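Local coordinates for protein extracellular endo-alpha-(1->5)-L-arabinanase 1 (Bacillus subtilis, PDB 1UV4) that cleaves internal alpha-1,5-L-arabinofuranosidic linkages of linear arabinan and branched sugar beet arabinan during plant cell-wall degradation, with calcium as cofactor, at residues L184-L189 / M199-K204; A131-L136 / F148-S153; Y213-G218 / T241-G246. All blocks are in the same frame, centred on the assembly; numbering follows the deposited sequence.

Interaction 1 (L184-L189 / M199-K204)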
loop_
_atom_site.group_PDB
_atom_site.type_symbol
_atom_site.label_atom_id
_atom_site.label_comp_id
_atom_site.label_asym_id
_atom_site.label_seq_id
_atom_site.Cartn_x
_atom_site.Cartn_y
_atom_site.Cartn_z
ATOM N N LEU A 184 9.397 -5.478 -7.075
ATOM C CA LEU A 184 8.935 -5.081 -5.760
ATOM C C LEU A 184 7.875 -3.977 -5.892
ATOM O O LEU A 184 7.797 -3.320 -6.933
ATOM C CB LEU A 184 10.075 -4.621 -4.859
ATOM C CG LEU A 184 10.609 -3.197 -5.057
ATOM C CD1 LEU A 184 11.625 -2.885 -3.959
ATOM C CD2 LEU A 184 11.194 -3.040 -6.384
ATOM N N GLU A 185 7.039 -3.860 -4.869
ATOM C CA GLU A 185 5.889 -2.961 -4.886
ATOM C C GLU A 185 5.402 -2.672 -3.486
ATOM O O GLU A 185 5.870 -3.229 -2.520
ATOM C CB GLU A 185 4.742 -3.593 -5.700
ATOM C CG GLU A 185 4.157 -4.855 -5.068
ATOM C CD GLU A 185 2.797 -5.310 -5.624
ATOM O OE1 GLU A 185 2.796 -5.926 -6.692
ATOM O OE2 GLU A 185 1.711 -5.139 -4.978
ATOM N N ALA A 186 4.430 -1.783 -3.410
ATOM C CA ALA A 186 3.533 -1.746 -2.231
ATOM C C ALA A 186 4.289 -1.384 -0.969
ATOM O O ALA A 186 4.239 -2.070 0.016
ATOM C CB ALA A 186 2.789 -3.065 -2.073
ATOM N N PRO A 187 4.888 -0.219 -0.946
ATOM C CA PRO A 187 5.557 0.178 0.291
ATOM C C PRO A 187 4.604 0.474 1.454
ATOM O O PRO A 187 3.488 0.909 1.293
ATOM C CB PRO A 187 6.284 1.449 -0.121
ATOM C CG PRO A 187 5.393 2.045 -1.152
ATOM C CD PRO A 187 4.945 0.835 -1.972
ATOM N N THR A 188 5.154 0.235 2.657
ATOM C CA THR A 188 4.592 0.751 3.896
ATOM C C THR A 188 5.748 1.237 4.759
ATOM O O THR A 188 6.797 0.660 4.751
ATOM C CB THR A 188 3.691 -0.319 4.619
ATOM O OG1 THR A 188 3.030 0.303 5.744
ATOM C CG2 THR A 188 4.465 -1.455 5.185
ATOM N N LEU A 189 5.564 2.370 5.423
ATOM C CA LEU A 189 6.650 3.072 6.080
ATOM C C LEU A 189 6.157 3.667 7.364
ATOM O O LEU A 189 5.130 4.335 7.357
ATOM C CB LEU A 189 7.157 4.162 5.108
ATOM C CG LEU A 189 8.578 4.763 5.081
ATOM C CD1 LEU A 189 9.583 3.970 5.820
ATOM C CD2 LEU A 189 9.099 5.150 3.682
ATOM N N MET A 199 8.714 -1.510 4.725
ATOM C CA MET A 199 8.378 -2.830 4.243
ATOM C C MET A 199 7.919 -2.727 2.793
ATOM O O MET A 199 7.262 -1.767 2.417
ATOM C CB MET A 199 7.249 -3.452 5.040
ATOM C CG MET A 199 7.491 -3.561 6.466
ATOM S SD MET A 199 6.119 -4.502 7.260
ATOM C CE MET A 199 6.667 -4.575 8.927
ATOM N N VAL A 200 8.309 -3.701 1.975
ATOM C CA VAL A 200 7.855 -3.787 0.601
ATOM C C VAL A 200 7.397 -5.227 0.338
ATOM O O VAL A 200 7.722 -6.147 1.080
ATOM C CB VAL A 200 8.952 -3.387 -0.412
ATOM C CG1 VAL A 200 9.426 -2.011 -0.151
ATOM C CG2 VAL A 200 10.118 -4.356 -0.370
ATOM N N SER A 201 6.551 -5.400 -0.670
ATOM C CA SER A 201 6.276 -6.717 -1.219
ATOM C C SER A 201 7.293 -7.027 -2.320
ATOM O O SER A 201 7.452 -6.228 -3.230
ATOM C CB SER A 201 4.858 -6.739 -1.778
ATOM O OG SER A 201 3.915 -6.523 -0.750
ATOM N N PHE A 202 8.008 -8.137 -2.210
ATOM C CA PHE A 202 8.788 -8.682 -3.313
ATOM C C PHE A 202 7.795 -9.513 -4.127
ATOM O O PHE A 202 7.028 -10.286 -3.549
ATOM C CB PHE A 202 9.918 -9.604 -2.805
ATOM C CG PHE A 202 11.162 -8.902 -2.322
ATOM C CD1 PHE A 202 11.276 -7.519 -2.302
ATOM C CD2 PHE A 202 12.214 -9.665 -1.855
ATOM C CE1 PHE A 202 12.415 -6.890 -1.808
ATOM C CE2 PHE A 202 13.379 -9.058 -1.413
ATOM C CZ PHE A 202 13.484 -7.664 -1.403
ATOM N N ASP A 203 7.814 -9.372 -5.435
ATOM C CA ASP A 203 6.880 -10.059 -6.330
ATOM C C ASP A 203 7.655 -11.091 -7.119
ATOM O O ASP A 203 8.862 -11.074 -7.159
ATOM C CB ASP A 203 6.293 -9.074 -7.361
ATOM C CG ASP A 203 5.316 -8.063 -6.767
ATOM O OD1 ASP A 203 4.914 -8.190 -5.591
ATOM O OD2 ASP A 203 4.916 -7.075 -7.444
ATOM N N LYS A 204 6.933 -11.991 -7.756
ATOM C CA LYS A 204 7.542 -12.863 -8.743
ATOM C C LYS A 204 7.864 -12.054 -9.984
ATOM O O LYS A 204 7.007 -11.356 -10.525
ATOM C CB LYS A 204 6.618 -14.031 -9.046
ATOM C CG LYS A 204 6.660 -15.088 -7.931
ATOM C CD LYS A 204 5.291 -15.288 -7.259
ATOM C CE LYS A 204 4.953 -16.794 -7.109
ATOM N NZ LYS A 204 3.511 -17.032 -6.742
#
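The inner hairpin of one propeller blade, strands 184-192 and 195-203, carries Glu185, inferred to be the proton donor, and sets it against Asp203. The two acidic side chains cross at about a right angle with their carboxylate planes 77° apart, and Glu185 OE1 lies 2.5 Å from Asp203 OD2. The backbone beneath is secured by a hydrogen-bonded antiparallel pair: Glu185 N gives to Ser201 O at 2.9 Å, in the carbonyl plane, and Ser201 N returns a bond to Glu185 O. Ser201 OG, on the same face as Glu185, bonds to Gly255 N and Gln256 OE1 of the adjoining blade.

A second such pair joins Thr188 to Met199, but the register slips by one residue between the two, the mark of a beta bulge at Ala186 and Pro187, where Ala186 takes positive phi (65°). The strands of this four-stranded antiparallel blade thus stay paired on both sides of the irregularity, and Pro187 CA reaches Met199 O at 3.3 Å as a CA-H...O contact. Beyond it, Thr188 and Met199 lie side by side, and Thr188 CG2 presses on Met199 CB at a tight 3.4 Å. With OG1 anti to the backbone N (chi1 -173°), Thr188 turns its hydroxyl to calcium-binding Glu135 and Asp257. On the other face Leu184 CB meets Phe202 CD1 at 4.0 Å.

Interaction 2 (A131-L136 / F148-S153). With CA (calcium ion), chain D.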
loop_
_atom_site.group_PDB
_atom_site.type_symbol
_atom_site.label_atom_id
_atom_site.label_comp_id
_atom_site.label_asym_id
_atom_site.label_seq_id
_atom_site.Cartn_x
_atom_site.Cartn_y
_atom_site.Cartn_z
ATOM N N ALA A 131 3.574 5.092 -10.929
ATOM C CA ALA A 131 2.827 5.826 -9.902
ATOM C C ALA A 131 1.566 5.085 -9.468
ATOM O O ALA A 131 0.439 5.476 -9.777
ATOM C CB ALA A 131 2.437 7.237 -10.394
ATOM N N ILE A 132 1.824 4.008 -8.735
ATOM C CA ILE A 132 0.810 3.250 -8.045
ATOM C C ILE A 132 1.281 2.884 -6.637
ATOM O O ILE A 132 2.430 3.066 -6.251
ATOM C CB ILE A 132 0.390 1.980 -8.843
ATOM C CG1 ILE A 132 1.467 0.911 -8.818
ATOM C CG2 ILE A 132 0.002 2.328 -10.267
ATOM C CD1 ILE A 132 1.055 -0.410 -9.366
ATOM N N ASP A 133 0.354 2.335 -5.878
ATOM C CA ASP A 133 0.619 1.785 -4.555
ATOM C C ASP A 133 1.052 2.838 -3.524
ATOM O O ASP A 133 2.093 2.706 -2.872
ATOM C CB ASP A 133 1.621 0.635 -4.543
ATOM C CG ASP A 133 1.186 -0.540 -5.346
ATOM O OD1 ASP A 133 0.030 -0.653 -5.837
ATOM O OD2 ASP A 133 2.023 -1.462 -5.548
ATOM N N PRO A 134 0.245 3.903 -3.361
ATOM C CA PRO A 134 0.615 4.974 -2.411
ATOM C C PRO A 134 0.625 4.572 -0.965
ATOM O O PRO A 134 -0.148 3.718 -0.550
ATOM C CB PRO A 134 -0.488 6.006 -2.613
ATOM C CG PRO A 134 -1.675 5.211 -3.166
ATOM C CD PRO A 134 -1.067 4.155 -3.994
ATOM N N GLU A 135 1.454 5.255 -0.194
ATOM C CA GLU A 135 1.536 5.098 1.236
ATOM C C GLU A 135 1.793 6.463 1.859
ATOM O O GLU A 135 2.835 7.052 1.643
ATOM C CB GLU A 135 2.700 4.146 1.560
ATOM C CG GLU A 135 3.269 4.205 2.955
ATOM C CD GLU A 135 2.368 3.654 4.032
ATOM O OE1 GLU A 135 1.141 3.492 3.793
ATOM O OE2 GLU A 135 2.862 3.357 5.166
ATOM N N LEU A 136 0.874 6.918 2.686
ATOM C CA LEU A 136 1.041 8.142 3.471
ATOM C C LEU A 136 1.756 7.753 4.761
ATOM O O LEU A 136 1.376 6.806 5.475
ATOM C CB LEU A 136 -0.334 8.758 3.777
ATOM C CG LEU A 136 -0.297 10.011 4.648
ATOM C CD1 LEU A 136 0.456 11.180 4.014
ATOM C CD2 LEU A 136 -1.739 10.465 4.945
ATOM N N PHE A 148 5.624 5.390 -2.805
ATOM C CA PHE A 148 4.878 4.665 -3.829
ATOM C C PHE A 148 5.823 3.892 -4.718
ATOM O O PHE A 148 7.014 3.999 -4.650
ATOM C CB PHE A 148 3.998 5.610 -4.665
ATOM C CG PHE A 148 4.782 6.558 -5.546
ATOM C CD1 PHE A 148 5.170 7.794 -5.062
ATOM C CD2 PHE A 148 5.172 6.189 -6.819
ATOM C CE1 PHE A 148 5.877 8.643 -5.837
ATOM C CE2 PHE A 148 5.908 7.055 -7.614
ATOM C CZ PHE A 148 6.256 8.290 -7.116
ATOM N N GLY A 149 5.244 3.053 -5.545
ATOM C CA GLY A 149 5.951 2.373 -6.627
ATOM C C GLY A 149 5.630 0.908 -6.818
ATOM O O GLY A 149 5.105 0.223 -5.952
ATOM N N SER A 150 6.014 0.419 -7.991
ATOM C CA SER A 150 5.853 -0.951 -8.430
ATOM C C SER A 150 6.661 -1.147 -9.699
ATOM O O SER A 150 6.391 -0.495 -10.716
ATOM C CB SER A 150 4.397 -1.222 -8.727
ATOM O OG SER A 150 4.192 -2.552 -9.175
ATOM N N PHE A 151 7.623 -2.048 -9.641
ATOM C CA PHE A 151 8.440 -2.438 -10.802
ATOM C C PHE A 151 9.254 -1.261 -11.329
ATOM O O PHE A 151 9.404 -0.241 -10.645
ATOM C CB PHE A 151 7.594 -3.181 -11.869
ATOM C CG PHE A 151 7.394 -4.624 -11.562
ATOM C CD1 PHE A 151 6.435 -5.037 -10.659
ATOM C CD2 PHE A 151 8.250 -5.580 -12.096
ATOM C CE1 PHE A 151 6.268 -6.386 -10.385
ATOM C CE2 PHE A 151 8.080 -6.947 -11.821
ATOM C CZ PHE A 151 7.095 -7.336 -10.957
ATOM N N TRP A 152 9.886 -1.446 -12.473
ATOM C CA TRP A 152 10.848 -0.468 -12.991
ATOM C C TRP A 152 11.912 -0.192 -11.922
ATOM O O TRP A 152 12.417 -1.186 -11.392
ATOM C CB TRP A 152 10.160 0.739 -13.580
ATOM C CG TRP A 152 9.375 0.421 -14.842
ATOM C CD1 TRP A 152 9.832 0.471 -16.135
ATOM C CD2 TRP A 152 8.023 -0.057 -14.925
ATOM N NE1 TRP A 152 8.838 0.075 -17.015
ATOM C CE2 TRP A 152 7.714 -0.214 -16.285
ATOM C CE3 TRP A 152 7.013 -0.317 -13.983
ATOM C CZ2 TRP A 152 6.464 -0.661 -16.738
ATOM C CZ3 TRP A 152 5.792 -0.777 -14.434
ATOM C CH2 TRP A 152 5.515 -0.933 -15.783
ATOM N N SER A 153 12.255 1.064 -11.621
ATOM C CA SER A 153 13.366 1.333 -10.682
ATOM C C SER A 153 12.873 1.315 -9.224
ATOM O O SER A 153 13.673 1.622 -8.323
ATOM C CB SER A 153 14.082 2.651 -11.013
ATOM O OG SER A 153 13.319 3.786 -10.702
HETATM CA CA CA D . -0.793 2.848 5.105
HETATM O O HOH W 1 0.822 2.827 6.803
HETATM O O HOH W 2 -0.806 5.277 5.378
HETATM O O HOH W 3 -1.717 2.670 7.674
HETATM O O HOH W 4 -2.935 3.179 5.943
#
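Ile132 O accepts a hydrogen bond from Gly149 N at 2.9 Å, nearly in line with its C=O bond (170° at the oxygen), and this single backbone bond pins two loops together. The same oxygen sits at the edge of the Phe148 ring, near its plane, and 3.4 Å from Phe148 CB. Phe148 CD2 approaches Ala131 CA at 3.9 Å, while Phe148 CA directs its hydrogen at Asp133 O in a fairly straight CA-H...O contact (158° at the hydrogen). On the far side of Gly149, Ile132 reaches Ser150 with its delta methyl: the chain is extended beyond CG1 (chi2 170°), and CD1 presses on Ser150 CB at 3.5 Å, closer than usual for two carbons.

The first loop leads into strand 135-138 and the second follows strand 144-148, in one blade of the five-bladed GH43 propeller, and by similarity Ala131, Ile132, Asp133 and Ser150 bind substrate. Asp133, inferred to tune the acidity of the catalytic Glu185 and to orient it, lies against that residue; its backbone N is held by Ser90 OG of the preceding blade. Two residues further on, Glu135 OE1 binds the calcium ion at 2.4 Å, with Asp77 and Asp257 completing the protein side of the site. Waters 1 and 2 also coordinate the metal; water 1 donates to Glu135 OE2 at 2.7 Å and water 2 to Leu136 O. Glu135 OE2 also takes the backbone N-H of Leu189 in the next blade.

Interaction 3 (Y213-G218 / T241-G246). With EDO (1,2-ethanediol), chain E.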
loop_
_atom_site.group_PDB
_atom_site.type_symbol
_atom_site.label_atom_id
_atom_site.label_comp_id
_atom_site.label_asym_id
_atom_site.label_seq_id
_atom_site.Cartn_x
_atom_site.Cartn_y
_atom_site.Cartn_z
ATOM N N TYR A 213 4.843 -12.229 -3.398
ATOM C CA TYR A 213 5.539 -13.459 -3.045
ATOM C C TYR A 213 6.075 -13.429 -1.602
ATOM O O TYR A 213 5.936 -14.414 -0.887
ATOM C CB TYR A 213 6.726 -13.649 -4.018
ATOM C CG TYR A 213 7.426 -14.965 -3.984
ATOM C CD1 TYR A 213 6.705 -16.169 -4.026
ATOM C CD2 TYR A 213 8.814 -15.032 -4.043
ATOM C CE1 TYR A 213 7.354 -17.389 -4.034
ATOM C CE2 TYR A 213 9.470 -16.248 -4.073
ATOM C CZ TYR A 213 8.738 -17.422 -4.072
ATOM O OH TYR A 213 9.360 -18.661 -4.096
ATOM N N LYS A 214 6.727 -12.344 -1.190
ATOM C CA LYS A 214 7.239 -12.232 0.169
ATOM C C LYS A 214 7.143 -10.793 0.653
ATOM O O LYS A 214 7.040 -9.880 -0.139
ATOM C CB LYS A 214 8.714 -12.617 0.226
ATOM C CG LYS A 214 9.079 -13.938 -0.317
ATOM C CD LYS A 214 10.590 -14.147 -0.146
ATOM C CE LYS A 214 11.082 -15.162 -1.150
ATOM N NZ LYS A 214 12.439 -15.717 -0.860
ATOM N N ILE A 215 7.128 -10.599 1.971
ATOM C CA ILE A 215 7.196 -9.293 2.615
ATOM C C ILE A 215 8.609 -9.107 3.148
ATOM O O ILE A 215 9.065 -9.951 3.886
ATOM C CB ILE A 215 6.182 -9.159 3.736
ATOM C CG1 ILE A 215 4.773 -9.266 3.178
ATOM C CG2 ILE A 215 6.338 -7.889 4.498
ATOM C CD1 ILE A 215 3.715 -9.410 4.190
ATOM N N ALA A 216 9.260 -8.005 2.784
ATOM C CA ALA A 216 10.673 -7.722 3.108
ATOM C C ALA A 216 10.801 -6.366 3.795
ATOM O O ALA A 216 10.043 -5.487 3.480
ATOM C CB ALA A 216 11.529 -7.760 1.869
ATOM N N TYR A 217 11.810 -6.211 4.671
ATOM C CA TYR A 217 11.951 -4.954 5.422
ATOM C C TYR A 217 13.371 -4.480 5.639
ATOM O O TYR A 217 14.343 -5.229 5.529
ATOM C CB TYR A 217 11.198 -5.025 6.741
ATOM C CG TYR A 217 11.707 -6.052 7.699
ATOM C CD1 TYR A 217 12.820 -5.813 8.506
ATOM C CD2 TYR A 217 11.084 -7.298 7.816
ATOM C CE1 TYR A 217 13.282 -6.760 9.397
ATOM C CE2 TYR A 217 11.538 -8.239 8.669
ATOM C CZ TYR A 217 12.622 -7.996 9.488
ATOM O OH TYR A 217 13.065 -8.964 10.368
ATOM N N GLY A 218 13.482 -3.196 5.941
ATOM C CA GLY A 218 14.764 -2.593 6.282
ATOM C C GLY A 218 14.508 -1.357 7.124
ATOM O O GLY A 218 13.353 -0.931 7.311
ATOM N N THR A 241 15.035 -7.943 4.628
ATOM C CA THR A 241 14.905 -9.132 5.422
ATOM C C THR A 241 13.476 -9.613 5.298
ATOM O O THR A 241 12.570 -8.814 5.287
ATOM C CB THR A 241 15.263 -8.798 6.903
ATOM O OG1 THR A 241 16.642 -8.410 6.996
ATOM C CG2 THR A 241 15.111 -9.983 7.805
ATOM N N ILE A 242 13.281 -10.928 5.230
ATOM C CA ILE A 242 11.982 -11.501 4.953
ATOM C C ILE A 242 11.249 -11.706 6.264
ATOM O O ILE A 242 11.655 -12.507 7.136
ATOM C CB ILE A 242 12.094 -12.806 4.137
ATOM C CG1 ILE A 242 12.913 -12.594 2.814
ATOM C CG2 ILE A 242 10.711 -13.383 3.910
ATOM C CD1 ILE A 242 12.488 -11.474 1.944
ATOM N N LEU A 243 10.149 -10.984 6.368
ATOM C CA LEU A 243 9.173 -11.157 7.435
ATOM C C LEU A 243 8.281 -12.355 7.222
ATOM O O LEU A 243 7.951 -13.069 8.167
ATOM C CB LEU A 243 8.274 -9.937 7.528
ATOM C CG LEU A 243 7.267 -9.926 8.699
ATOM C CD1 LEU A 243 7.990 -9.879 10.044
ATOM C CD2 LEU A 243 6.315 -8.802 8.516
ATOM N N ASP A 244 7.904 -12.596 5.966
ATOM C CA ASP A 244 6.837 -13.563 5.696
ATOM C C ASP A 244 6.967 -14.006 4.267
ATOM O O ASP A 244 6.967 -13.182 3.355
ATOM C CB ASP A 244 5.523 -12.825 5.905
ATOM C CG ASP A 244 4.276 -13.708 5.914
ATOM O OD1 ASP A 244 4.291 -14.881 5.490
ATOM O OD2 ASP A 244 3.194 -13.258 6.378
ATOM N N SER A 245 7.081 -15.308 4.079
ATOM C CA SER A 245 7.103 -15.917 2.759
ATOM C C SER A 245 5.950 -16.909 2.581
ATOM O O SER A 245 5.966 -17.707 1.663
ATOM C CB SER A 245 8.469 -16.570 2.490
ATOM O OG SER A 245 8.753 -17.528 3.454
ATOM N N GLY A 246 4.948 -16.855 3.468
ATOM C CA GLY A 246 3.802 -17.720 3.356
ATOM C C GLY A 246 4.006 -19.008 4.110
ATOM O O GLY A 246 4.994 -19.235 4.787
HETATM C C1 EDO E . 0.851 -15.702 5.347
HETATM O O1 EDO E . 0.904 -14.419 5.960
HETATM C C2 EDO E . 1.204 -16.784 6.337
HETATM O O2 EDO E . 2.611 -16.907 6.445
HETATM O O HOH W 5 6.537 -17.064 -0.747
HETATM O O HOH W 6 11.820 -11.372 10.016
#
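Thr241 lays its side chain over one face of the Tyr217 ring in a CH-pi contact, with Thr241 CB 3.9 Å from the ring centroid and 20° off the normal. Its CG2 is shifted toward the phenol end and comes within 3.4 Å of Tyr217 OH. Leu243 crosses the tyrosine at about a right angle and brings CB to 3.9 Å from Tyr217 CE2, while its CD2 runs beside Ile215 CG2. On the opposite face of the sheet Ile242 packs with Ala216, its CD1 3.8 Å from Ala216 CB and also touching the aliphatic CD of Lys214.

Around these groups the backbones pair: Tyr217 and Thr241 exchange two hydrogen bonds, and Ile215 O accepts from Leu243 N and Ile215 N donates to Asp244 O, both at 2.9 Å. Farther out, water 6 bridges Tyr217 OH to Ile242 O, and water 5 joins Tyr213 O to Ser245 O. Asp244 OD1 accepts from Gly246 N, an Asx turn, and the carboxylate also grips a 1,2-ethanediol, probably from crystallisation, through both oxygens. Leu243 and Asp244 together face Ile215, forming a classic beta bulge in the outermost strand of an antiparallel propeller blade.

From the N terminus, interaction 2 comes first, closing an 11-residue connection that contains most of the hairpin of strands 135-138 and 144-148. Interaction 1 follows, closing the tighter hairpin 184-192/195-203, and interaction 3 then bridges 22 residues to bring 241-246 against 213-218. All three run in series; none encloses or crosses another. Interactions 1 and 3 share one four-stranded sheet, since strands 195-203 and 212-220 are neighbours joined through Val200 N to Ala216 O and Phe202 N to Lys214 O. Interaction 2 belongs to the preceding blade and meets interaction 1 where Phe151 N approaches Leu184 O at 3.0 Å, but its centre lies about 17 Å from that of interaction 3.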